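Long-range contacts in uncharacterized protein conserved in bacteria (Cupriavidus necator, PDB 5DMH), which catalyses the ATP-dependent phosphorylation of 3-oxo-tetronate to 3-oxo-tetronate 4-phosphate, as a member of the four-carbon acid sugar kinase family: residues A[310-315]-A[338-343]; A[301-306]-A[343-348]; A[287-292]-A[383-388]. One frame throughout, in Å; residues are numbered along the deposited sequence.

Interaction 1: A[310-315]-A[338-343]; sequences GRPALR and HGEPVL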
loop_
_atom_site.group_PDB
_atom_site.type_symbol
_atom_site.label_atom_id
_atom_site.label_comp_id
_atom_site.label_asym_id
_atom_site.label_seq_id
_atom_site.Cartn_x
_atom_site.Cartn_y
_atom_site.Cartn_z
ATOM N N GLY A 310 22.075 -12.585 14.959
ATOM C CA GLY A 310 22.275 -14.012 14.914
ATOM C C GLY A 310 21.030 -14.847 14.717
ATOM O O GLY A 310 21.035 -16.045 15.009
ATOM N N ARG A 311 19.973 -14.232 14.202
ATOM C CA ARG A 311 18.699 -14.932 14.039
ATOM C C ARG A 311 18.685 -15.754 12.754
ATOM O O ARG A 311 19.284 -15.367 11.771
ATOM C CB ARG A 311 17.546 -13.935 14.103
ATOM C CG ARG A 311 17.506 -13.173 15.422
ATOM C CD ARG A 311 16.299 -12.256 15.540
ATOM N NE ARG A 311 15.065 -12.989 15.836
ATOM C CZ ARG A 311 13.946 -12.428 16.295
ATOM N NH1 ARG A 311 13.893 -11.125 16.503
ATOM N NH2 ARG A 311 12.871 -13.163 16.551
ATOM N N PRO A 312 18.024 -16.923 12.778
ATOM C CA PRO A 312 18.065 -17.832 11.628
ATOM C C PRO A 312 17.460 -17.236 10.370
ATOM O O PRO A 312 16.403 -16.597 10.429
ATOM C CB PRO A 312 17.248 -19.046 12.079
ATOM C CG PRO A 312 16.546 -18.667 13.356
ATOM C CD PRO A 312 17.004 -17.290 13.774
ATOM N N ALA A 313 18.130 -17.451 9.243
ATOM C CA ALA A 313 17.702 -16.884 7.968
ATOM C C ALA A 313 18.155 -17.746 6.792
ATOM O O ALA A 313 19.214 -18.382 6.831
ATOM C CB ALA A 313 18.254 -15.466 7.791
ATOM N N LEU A 314 17.350 -17.758 5.745
ATOM C CA LEU A 314 17.734 -18.405 4.506
ATOM C C LEU A 314 17.480 -17.479 3.341
ATOM O O LEU A 314 16.381 -16.963 3.188
ATOM C CB LEU A 314 16.953 -19.696 4.306
ATOM C CG LEU A 314 17.287 -20.444 3.017
ATOM C CD1 LEU A 314 18.759 -20.817 2.993
ATOM C CD2 LEU A 314 16.416 -21.686 2.904
ATOM N N ARG A 315 18.493 -17.301 2.505
ATOM C CA ARG A 315 18.368 -16.451 1.321
ATOM C C ARG A 315 17.906 -17.234 0.078
ATOM O O ARG A 315 18.328 -18.375 -0.158
ATOM C CB ARG A 315 19.714 -15.793 1.047
ATOM C CG ARG A 315 19.678 -14.730 0.013
ATOM C CD ARG A 315 21.009 -14.050 -0.103
ATOM N NE ARG A 315 20.927 -12.908 -0.994
ATOM C CZ ARG A 315 21.838 -11.940 -1.072
ATOM N NH1 ARG A 315 22.932 -11.979 -0.312
ATOM N NH2 ARG A 315 21.658 -10.942 -1.932
ATOM N N HIS A 338 13.360 -25.030 12.912
ATOM C CA HIS A 338 13.635 -24.008 13.921
ATOM C C HIS A 338 12.448 -23.722 14.843
ATOM O O HIS A 338 11.319 -23.500 14.379
ATOM C CB HIS A 338 14.080 -22.731 13.239
ATOM C CG HIS A 338 15.532 -22.711 12.884
ATOM N ND1 HIS A 338 16.004 -23.027 11.628
ATOM C CD2 HIS A 338 16.623 -22.400 13.620
ATOM C CE1 HIS A 338 17.319 -22.914 11.609
ATOM N NE2 HIS A 338 17.720 -22.535 12.807
ATOM N N GLY A 339 12.714 -23.706 16.146
ATOM C CA GLY A 339 11.686 -23.426 17.131
ATOM C C GLY A 339 11.353 -21.943 17.273
ATOM O O GLY A 339 10.396 -21.565 17.941
ATOM N N GLU A 340 12.130 -21.094 16.624
ATOM C CA GLU A 340 11.847 -19.665 16.634
ATOM C C GLU A 340 11.595 -19.227 15.207
ATOM O O GLU A 340 11.915 -19.953 14.267
ATOM C CB GLU A 340 13.040 -18.899 17.207
ATOM C CG GLU A 340 14.253 -18.918 16.291
ATOM C CD GLU A 340 15.557 -18.540 16.997
ATOM O OE1 GLU A 340 15.774 -17.320 17.263
ATOM O OE2 GLU A 340 16.369 -19.465 17.252
ATOM N N PRO A 341 11.081 -18.002 15.022
ATOM C CA PRO A 341 10.845 -17.547 13.656
ATOM C C PRO A 341 12.129 -17.421 12.871
ATOM O O PRO A 341 13.169 -17.046 13.419
ATOM C CB PRO A 341 10.197 -16.157 13.845
ATOM C CG PRO A 341 9.575 -16.254 15.200
ATOM C CD PRO A 341 10.512 -17.086 16.017
ATOM N N VAL A 342 12.033 -17.765 11.600
ATOM C CA VAL A 342 13.089 -17.560 10.647
ATOM C C VAL A 342 12.704 -16.474 9.652
ATOM O O VAL A 342 11.527 -16.146 9.488
ATOM C CB VAL A 342 13.433 -18.847 9.861
ATOM C CG1 VAL A 342 13.681 -20.019 10.812
ATOM C CG2 VAL A 342 12.369 -19.184 8.827
ATOM N N LEU A 343 13.731 -15.953 8.994
ATOM C CA LEU A 343 13.623 -15.003 7.901
ATOM C C LEU A 343 13.960 -15.714 6.598
ATOM O O LEU A 343 15.037 -16.330 6.488
ATOM C CB LEU A 343 14.630 -13.869 8.123
ATOM C CG LEU A 343 14.804 -12.904 6.941
ATOM C CD1 LEU A 343 13.552 -12.106 6.623
ATOM C CD2 LEU A 343 15.971 -11.986 7.202
HETATM O O HOH W 1 14.160 -15.751 15.471
#

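Interaction 2: A[301-306]-A[343-348]; sequences GQVARW and LIYATS. With ADP (adenosine-5'-diphosphate), chain C.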
loop_
_atom_site.group_PDB
_atom_site.type_symbol
_atom_site.label_atom_id
_atom_site.label_comp_id
_atom_site.label_asym_id
_atom_site.label_seq_id
_atom_site.Cartn_x
_atom_site.Cartn_y
_atom_site.Cartn_z
ATOM N N GLY A 301 18.293 -3.064 5.321
ATOM C CA GLY A 301 18.723 -2.764 6.662
ATOM C C GLY A 301 18.058 -3.637 7.709
ATOM O O GLY A 301 18.689 -4.016 8.707
ATOM N N GLN A 302 16.802 -4.004 7.462
ATOM C CA GLN A 302 16.043 -4.876 8.381
ATOM C C GLN A 302 16.558 -6.305 8.368
ATOM O O GLN A 302 16.653 -6.940 9.414
ATOM C CB GLN A 302 14.536 -4.821 8.065
ATOM C CG GLN A 302 13.913 -3.503 8.529
ATOM C CD GLN A 302 12.779 -2.982 7.675
ATOM O OE1 GLN A 302 12.409 -3.555 6.644
ATOM N NE2 GLN A 302 12.257 -1.819 8.078
ATOM N N VAL A 303 16.919 -6.780 7.184
ATOM C CA VAL A 303 17.534 -8.097 7.013
ATOM C C VAL A 303 18.916 -8.126 7.685
ATOM O O VAL A 303 19.266 -9.062 8.415
ATOM C CB VAL A 303 17.637 -8.418 5.508
ATOM C CG1 VAL A 303 18.585 -9.575 5.249
ATOM C CG2 VAL A 303 16.236 -8.671 4.903
ATOM N N ALA A 304 19.702 -7.075 7.474
ATOM C CA ALA A 304 21.051 -7.027 8.067
ATOM C C ALA A 304 20.981 -7.049 9.595
ATOM O O ALA A 304 21.798 -7.681 10.270
ATOM C CB ALA A 304 21.769 -5.813 7.582
ATOM N N ARG A 305 20.012 -6.330 10.147
ATOM C CA ARG A 305 19.845 -6.290 11.594
ATOM C C ARG A 305 19.517 -7.695 12.120
ATOM O O ARG A 305 20.095 -8.155 13.097
ATOM C CB ARG A 305 18.735 -5.312 11.943
ATOM C CG ARG A 305 18.429 -5.195 13.408
ATOM C CD ARG A 305 19.659 -4.873 14.227
ATOM N NE ARG A 305 19.291 -4.534 15.595
ATOM C CZ ARG A 305 20.099 -4.623 16.649
ATOM N NH1 ARG A 305 21.355 -5.042 16.522
ATOM N NH2 ARG A 305 19.638 -4.290 17.844
ATOM N N TRP A 306 18.581 -8.362 11.459
ATOM C CA TRP A 306 18.210 -9.735 11.809
ATOM C C TRP A 306 19.442 -10.628 11.857
ATOM O O TRP A 306 19.638 -11.356 12.829
ATOM C CB TRP A 306 17.180 -10.243 10.786
ATOM C CG TRP A 306 16.606 -11.602 11.056
ATOM C CD1 TRP A 306 17.124 -12.796 10.662
ATOM C CD2 TRP A 306 15.372 -11.907 11.748
ATOM N NE1 TRP A 306 16.305 -13.823 11.066
ATOM C CE2 TRP A 306 15.215 -13.305 11.717
ATOM C CE3 TRP A 306 14.385 -11.130 12.373
ATOM C CZ2 TRP A 306 14.134 -13.947 12.319
ATOM C CZ3 TRP A 306 13.317 -11.769 12.975
ATOM C CH2 TRP A 306 13.188 -13.164 12.921
ATOM N N LEU A 343 13.731 -15.953 8.994
ATOM C CA LEU A 343 13.623 -15.003 7.901
ATOM C C LEU A 343 13.960 -15.714 6.598
ATOM O O LEU A 343 15.037 -16.330 6.488
ATOM C CB LEU A 343 14.630 -13.869 8.123
ATOM C CG LEU A 343 14.804 -12.904 6.941
ATOM C CD1 LEU A 343 13.552 -12.106 6.623
ATOM C CD2 LEU A 343 15.971 -11.986 7.202
ATOM N N ILE A 344 13.024 -15.694 5.651
ATOM C CA ILE A 344 13.285 -16.128 4.286
ATOM C C ILE A 344 13.290 -14.880 3.428
ATOM O O ILE A 344 12.302 -14.131 3.429
ATOM C CB ILE A 344 12.219 -17.118 3.808
ATOM C CG1 ILE A 344 12.029 -18.234 4.835
ATOM C CG2 ILE A 344 12.549 -17.669 2.419
ATOM C CD1 ILE A 344 13.220 -19.191 5.013
ATOM N N TYR A 345 14.368 -14.650 2.677
ATOM C CA TYR A 345 14.543 -13.356 2.018
ATOM C C TYR A 345 15.219 -13.446 0.677
ATOM O O TYR A 345 16.122 -14.238 0.483
ATOM C CB TYR A 345 15.326 -12.366 2.912
ATOM C CG TYR A 345 16.817 -12.646 3.097
ATOM C CD1 TYR A 345 17.244 -13.591 4.007
ATOM C CD2 TYR A 345 17.775 -11.974 2.353
ATOM C CE1 TYR A 345 18.592 -13.852 4.205
ATOM C CE2 TYR A 345 19.125 -12.234 2.523
ATOM C CZ TYR A 345 19.525 -13.181 3.445
ATOM O OH TYR A 345 20.856 -13.432 3.640
ATOM N N ALA A 346 14.751 -12.626 -0.252
ATOM C CA ALA A 346 15.405 -12.450 -1.535
ATOM C C ALA A 346 16.100 -11.097 -1.578
ATOM O O ALA A 346 16.865 -10.809 -2.498
ATOM C CB ALA A 346 14.394 -12.551 -2.643
ATOM N N THR A 347 15.783 -10.262 -0.590
ATOM C CA THR A 347 16.365 -8.926 -0.423
ATOM C C THR A 347 17.839 -8.852 -0.779
ATOM O O THR A 347 18.656 -9.586 -0.222
ATOM C CB THR A 347 16.132 -8.460 1.018
ATOM O OG1 THR A 347 14.760 -8.695 1.363
ATOM C CG2 THR A 347 16.467 -6.974 1.199
ATOM N N SER A 348 18.170 -7.964 -1.719
ATOM C CA SER A 348 19.507 -7.872 -2.318
ATOM C C SER A 348 19.851 -6.413 -2.679
ATOM O O SER A 348 18.966 -5.572 -2.753
ATOM C CB SER A 348 19.577 -8.676 -3.621
ATOM O OG SER A 348 19.297 -10.055 -3.422
HETATM P PB ADP C . 8.416 -2.798 -2.324
HETATM O O1B ADP C . 7.342 -2.707 -1.245
HETATM O O2B ADP C . 9.796 -2.520 -1.754
HETATM O O3B ADP C . 8.088 -2.003 -3.579
HETATM P PA ADP C . 7.617 -5.294 -3.629
HETATM O O1A ADP C . 7.516 -6.626 -2.997
HETATM O O2A ADP C . 6.409 -4.519 -4.032
HETATM O O3A ADP C . 8.571 -4.381 -2.676
HETATM O "O5'" ADP C . 8.468 -5.368 -4.987
HETATM C "C5'" ADP C . 9.769 -5.935 -5.029
HETATM C "C4'" ADP C . 9.909 -6.746 -6.314
HETATM O "O4'" ADP C . 11.279 -7.023 -6.551
HETATM C "C3'" ADP C . 9.196 -8.089 -6.215
HETATM O "O3'" ADP C . 8.621 -8.465 -7.482
HETATM C "C2'" ADP C . 10.315 -9.010 -5.843
HETATM O "O2'" ADP C . 10.010 -10.368 -6.084
HETATM C "C1'" ADP C . 11.436 -8.432 -6.673
HETATM N N9 ADP C . 12.725 -8.869 -6.149
HETATM C C8 ADP C . 13.091 -8.965 -4.848
HETATM N N7 ADP C . 14.341 -9.437 -4.735
HETATM C C5 ADP C . 14.779 -9.651 -5.998
HETATM C C6 ADP C . 16.013 -10.171 -6.588
HETATM N N6 ADP C . 17.015 -10.508 -5.752
HETATM N N1 ADP C . 16.097 -10.231 -7.931
HETATM C C2 ADP C . 15.081 -9.858 -8.738
HETATM N N3 ADP C . 13.898 -9.388 -8.279
HETATM C C4 ADP C . 13.709 -9.284 -6.929
#

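Interaction 3: A[287-292]-A[383-388]; sequences PGVVLA and RGTRRF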
loop_
_atom_site.group_PDB
_atom_site.type_symbol
_atom_site.label_atom_id
_atom_site.label_comp_id
_atom_site.label_asym_id
_atom_site.label_seq_id
_atom_site.Cartn_x
_atom_site.Cartn_y
_atom_site.Cartn_z
ATOM N N PRO A 287 3.635 -20.135 16.087
ATOM C CA PRO A 287 4.797 -19.971 15.221
ATOM C C PRO A 287 4.679 -18.775 14.283
ATOM O O PRO A 287 3.613 -18.448 13.777
ATOM C CB PRO A 287 4.837 -21.287 14.443
ATOM C CG PRO A 287 4.155 -22.269 15.320
ATOM C CD PRO A 287 3.106 -21.502 16.058
ATOM N N GLY A 288 5.817 -18.139 14.046
ATOM C CA GLY A 288 5.891 -16.983 13.196
ATOM C C GLY A 288 6.940 -17.187 12.115
ATOM O O GLY A 288 7.694 -18.168 12.127
ATOM N N VAL A 289 6.965 -16.238 11.189
ATOM C CA VAL A 289 7.907 -16.212 10.084
ATOM C C VAL A 289 7.990 -14.783 9.520
ATOM O O VAL A 289 7.030 -14.008 9.627
ATOM C CB VAL A 289 7.480 -17.202 8.968
ATOM C CG1 VAL A 289 6.143 -16.745 8.350
ATOM C CG2 VAL A 289 8.581 -17.297 7.895
ATOM N N VAL A 290 9.131 -14.453 8.905
ATOM C CA VAL A 290 9.331 -13.192 8.196
ATOM C C VAL A 290 9.688 -13.548 6.762
ATOM O O VAL A 290 10.554 -14.375 6.556
ATOM C CB VAL A 290 10.454 -12.350 8.805
ATOM C CG1 VAL A 290 10.502 -10.969 8.187
ATOM C CG2 VAL A 290 10.267 -12.241 10.313
ATOM N N LEU A 291 8.923 -12.995 5.820
ATOM C CA LEU A 291 9.070 -13.243 4.391
ATOM C C LEU A 291 9.387 -11.926 3.703
ATOM O O LEU A 291 8.524 -11.017 3.635
ATOM C CB LEU A 291 7.789 -13.850 3.840
ATOM C CG LEU A 291 7.308 -15.139 4.504
ATOM C CD1 LEU A 291 5.966 -15.579 3.939
ATOM C CD2 LEU A 291 8.366 -16.235 4.340
ATOM N N ALA A 292 10.600 -11.808 3.173
ATOM C CA ALA A 292 11.054 -10.518 2.651
ATOM C C ALA A 292 11.350 -10.579 1.163
ATOM O O ALA A 292 12.279 -11.250 0.730
ATOM C CB ALA A 292 12.267 -10.028 3.419
ATOM N N ARG A 383 1.203 -25.926 8.191
ATOM C CA ARG A 383 1.965 -26.497 9.304
ATOM C C ARG A 383 1.690 -25.822 10.650
ATOM O O ARG A 383 2.333 -26.164 11.640
ATOM C CB ARG A 383 3.467 -26.485 8.994
ATOM C CG ARG A 383 3.843 -27.480 7.916
ATOM C CD ARG A 383 5.280 -27.340 7.448
ATOM N NE ARG A 383 5.419 -27.899 6.102
ATOM C CZ ARG A 383 6.523 -28.462 5.626
ATOM N NH1 ARG A 383 7.611 -28.559 6.374
ATOM N NH2 ARG A 383 6.536 -28.944 4.393
ATOM N N GLY A 384 0.764 -24.860 10.676
ATOM C CA GLY A 384 0.299 -24.262 11.922
ATOM C C GLY A 384 0.849 -22.861 12.223
ATOM O O GLY A 384 0.614 -22.323 13.305
ATOM N N THR A 385 1.572 -22.275 11.282
ATOM C CA THR A 385 2.149 -20.945 11.490
ATOM C C THR A 385 1.000 -19.941 11.567
ATOM O O THR A 385 0.052 -20.039 10.786
ATOM C CB THR A 385 3.168 -20.597 10.373
ATOM O OG1 THR A 385 4.288 -21.493 10.473
ATOM C CG2 THR A 385 3.664 -19.160 10.502
ATOM N N ARG A 386 1.065 -19.021 12.536
ATOM C CA ARG A 386 -0.042 -18.109 12.814
ATOM C C ARG A 386 0.350 -16.635 12.643
ATOM O O ARG A 386 -0.525 -15.784 12.493
ATOM C CB ARG A 386 -0.571 -18.324 14.230
ATOM C CG ARG A 386 -1.110 -19.723 14.475
ATOM C CD ARG A 386 -2.490 -19.895 13.878
ATOM N NE ARG A 386 -3.446 -18.985 14.513
ATOM C CZ ARG A 386 -3.990 -19.183 15.709
ATOM N NH1 ARG A 386 -3.694 -20.271 16.407
ATOM N NH2 ARG A 386 -4.841 -18.294 16.204
ATOM N N ARG A 387 1.648 -16.331 12.709
ATOM C CA ARG A 387 2.112 -14.929 12.592
ATOM C C ARG A 387 3.008 -14.778 11.370
ATOM O O ARG A 387 3.987 -15.502 11.220
ATOM C CB ARG A 387 2.883 -14.472 13.847
ATOM C CG ARG A 387 2.083 -14.520 15.161
ATOM C CD ARG A 387 2.950 -14.161 16.371
ATOM N NE ARG A 387 3.924 -15.207 16.635
ATOM C CZ ARG A 387 5.186 -15.035 17.019
ATOM N NH1 ARG A 387 5.953 -16.103 17.212
ATOM N NH2 ARG A 387 5.696 -13.834 17.217
ATOM N N PHE A 388 2.651 -13.832 10.508
ATOM C CA PHE A 388 3.373 -13.579 9.269
ATOM C C PHE A 388 3.734 -12.122 9.140
ATOM O O PHE A 388 2.840 -11.255 9.078
ATOM C CB PHE A 388 2.488 -13.968 8.081
ATOM C CG PHE A 388 2.059 -15.400 8.073
ATOM C CD1 PHE A 388 1.027 -15.837 8.892
ATOM C CD2 PHE A 388 2.654 -16.314 7.210
ATOM C CE1 PHE A 388 0.619 -17.163 8.862
ATOM C CE2 PHE A 388 2.243 -17.625 7.188
ATOM C CZ PHE A 388 1.242 -18.053 8.008
HETATM O O HOH W 2 6.581 -20.655 11.395
#

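Interaction 1: A[310-315]-A[338-343]
Ala313 and Leu343 pair as a parallel beta bridge, their CA atoms 4.5 Å apart, with Leu343 N giving its hydrogen to Pro312 O (3.1 Å) and Leu343 O receiving one from Leu314 N (2.8 Å). Both CB atoms stand on one face of the sheet, where the small Ala313 methyl rests against Leu343 CB. Ahead of the bridge Pro312 takes over. Lacking an N-H, proline suits this entry to the strand, since its carbonyl does the pairing while its ring is left to pack. Pro312 CB sits over one face of the His338 imidazole as a CH-pi contact, 3.8 Å from the ring centroid and shifted toward the rim. His338 ND1 is bonded to Phe334 O, which probably helps fix the tilt of that ring. CG and CD of Pro312 meet the Glu340 side chain, while Val342 CG1 lies 3.9 Å from Pro312 CB. A water bridges the polar margin: it accepts from Arg311 NE at the guanidinium edge and donates to Glu340 OE1 and Pro341 O, linking opposite charges that do not touch directly. Arg311 NH1 also forms a salt bridge with Asp445. Strand 313-315 is thus added at the margin of the nucleotide-binding domain's sheet, Ala313 facing helix 297-308 and Pro312, Leu314 and Val342 meeting Phe334 of helix 327-336.

Interaction 2: A[301-306]-A[343-348]
Val303 and Trp306, one turn apart on helix 297-308, press onto the side chains of strand 343-345 and the loop that follows it. The axes of the two short segments come within 10.5 Å, and the helix runs roughly against the strand direction (139°), as helices packed on a parallel sheet do. Packing is tightest at Trp306. Leu343 CB lies over one face of the indole, 3.4 Å from Trp306 NE1, and Leu343 CD2 follows against CD1 of the same ring; the leucine and the indole lie alongside, pointing opposite ways. The indole N-H is spent on Pro312 O, which probably helps hold the ring's rotation while its face meets the leucine. Val303 divides its two methyls: with CG1 anti to the backbone N (chi1 165°), that branch stands over the face of the Tyr345 ring, 3.9 Å from the centroid, while CG2 reaches Leu343 CD2 and, tip to tip, Thr347. A branched residue serves well here because a single side chain meets three neighbours. These are ordinary van der Waals contacts, Val303 CG2 lying 3.8 Å from Thr347 OG1 and 4.0 Å from Leu343 CD2. The helix's other side is less enclosed: Ala304 and Arg305 are partly exposed, and Arg305 pairs with Asp442. On either side of Thr347, whose hydroxyl is bonded to Ser294 O, Ala346 and Ser348 turn to the nucleotide. Ala346 O accepts from the adenine N6 of ADP at 3.3 Å and from Ser348 OG at 2.7 Å. The chemistry is therefore divided: between helix and strand the contact is made by carbon atoms and ring faces, with no hydrogen bond, whereas adenine is recognised by a backbone carbonyl, consistent with selection for its amino group.

Interaction 3: A[287-292]-A[383-388]
Pro287 and Thr385 meet where two parallel strands, 288-292 and 387-391, begin side by side in the sheet of the nucleotide-binding domain. The pairing starts at Pro287 O, which accepts two backbone hydrogens, from Arg386 N at 2.9 Å and from Arg387 N at 3.1 Å; the second donor lies in the carbonyl plane and the first is tilted 17° from it. Proline is apt at this entry to the strand, for its carbonyl does the binding while its ring packs, CB against Thr385 and CD against Gly384 O. Around the corner, Gly384 ends helix 362-382 in a Schellman motif, with a positive phi (104°) that glycine takes up readily. Gly288 comes next, bridged to Arg387 with the CA atoms 4.3 Å apart. Its lack of a side chain matters, because its CA lies over one face of the Arg387 guanidinium, where a CB would be tight against NH1. That arginine bends at chi3 (-70°), and its NH1 and NH2 are bonded to Gly286 O and Leu448 O, so the group is held across the start of the strand. A water donates to Gly288 O at 2.8 Å and lies 2.6 Å from Thr385 OG1. Val289 follows on the other face of the sheet. Its N makes a weak bond to Arg387 O, and its CG1 meets Phe388 CD2 at 3.7 Å, the two side chains crossing at a slant. Thr385 CG2, over one face of the Phe388 ring, completes this apolar patch, which Leu380 of helix 362-382 also borders. Farther along, Val290 turns to helix 443-451 and Leu291 to helix 362-382, Leu291 CD1 coming no nearer than 4.7 Å to Phe388 CD2.

In the fold
Interactions 1 and 3 pair strands of one sheet in the nucleotide-binding domain, and interaction 2 packs helix 297-308 on its face. The run 342-345 is shared: it pairs with 313-315 in interaction 1 and with 288-292 of interaction 3, through Val342 O to Val290 N (3.0 Å) and Ile344 N to Val290 O (2.9 Å). Trp306 NE1 reaches Pro312 O at 2.8 Å, tying interaction 2 to interaction 1. The centres of interactions 1 and 3 are about 11 Å apart. Only interaction 2 includes ADP-pocket residues, Ala346 and Ser348; the side chain of Leu343, shared by interactions 1 and 2, lies about 12 Å from ADP, and the side chain of Phe388 about 10 Å from that of Thr395, which hydrogen-bonds the nucleotide.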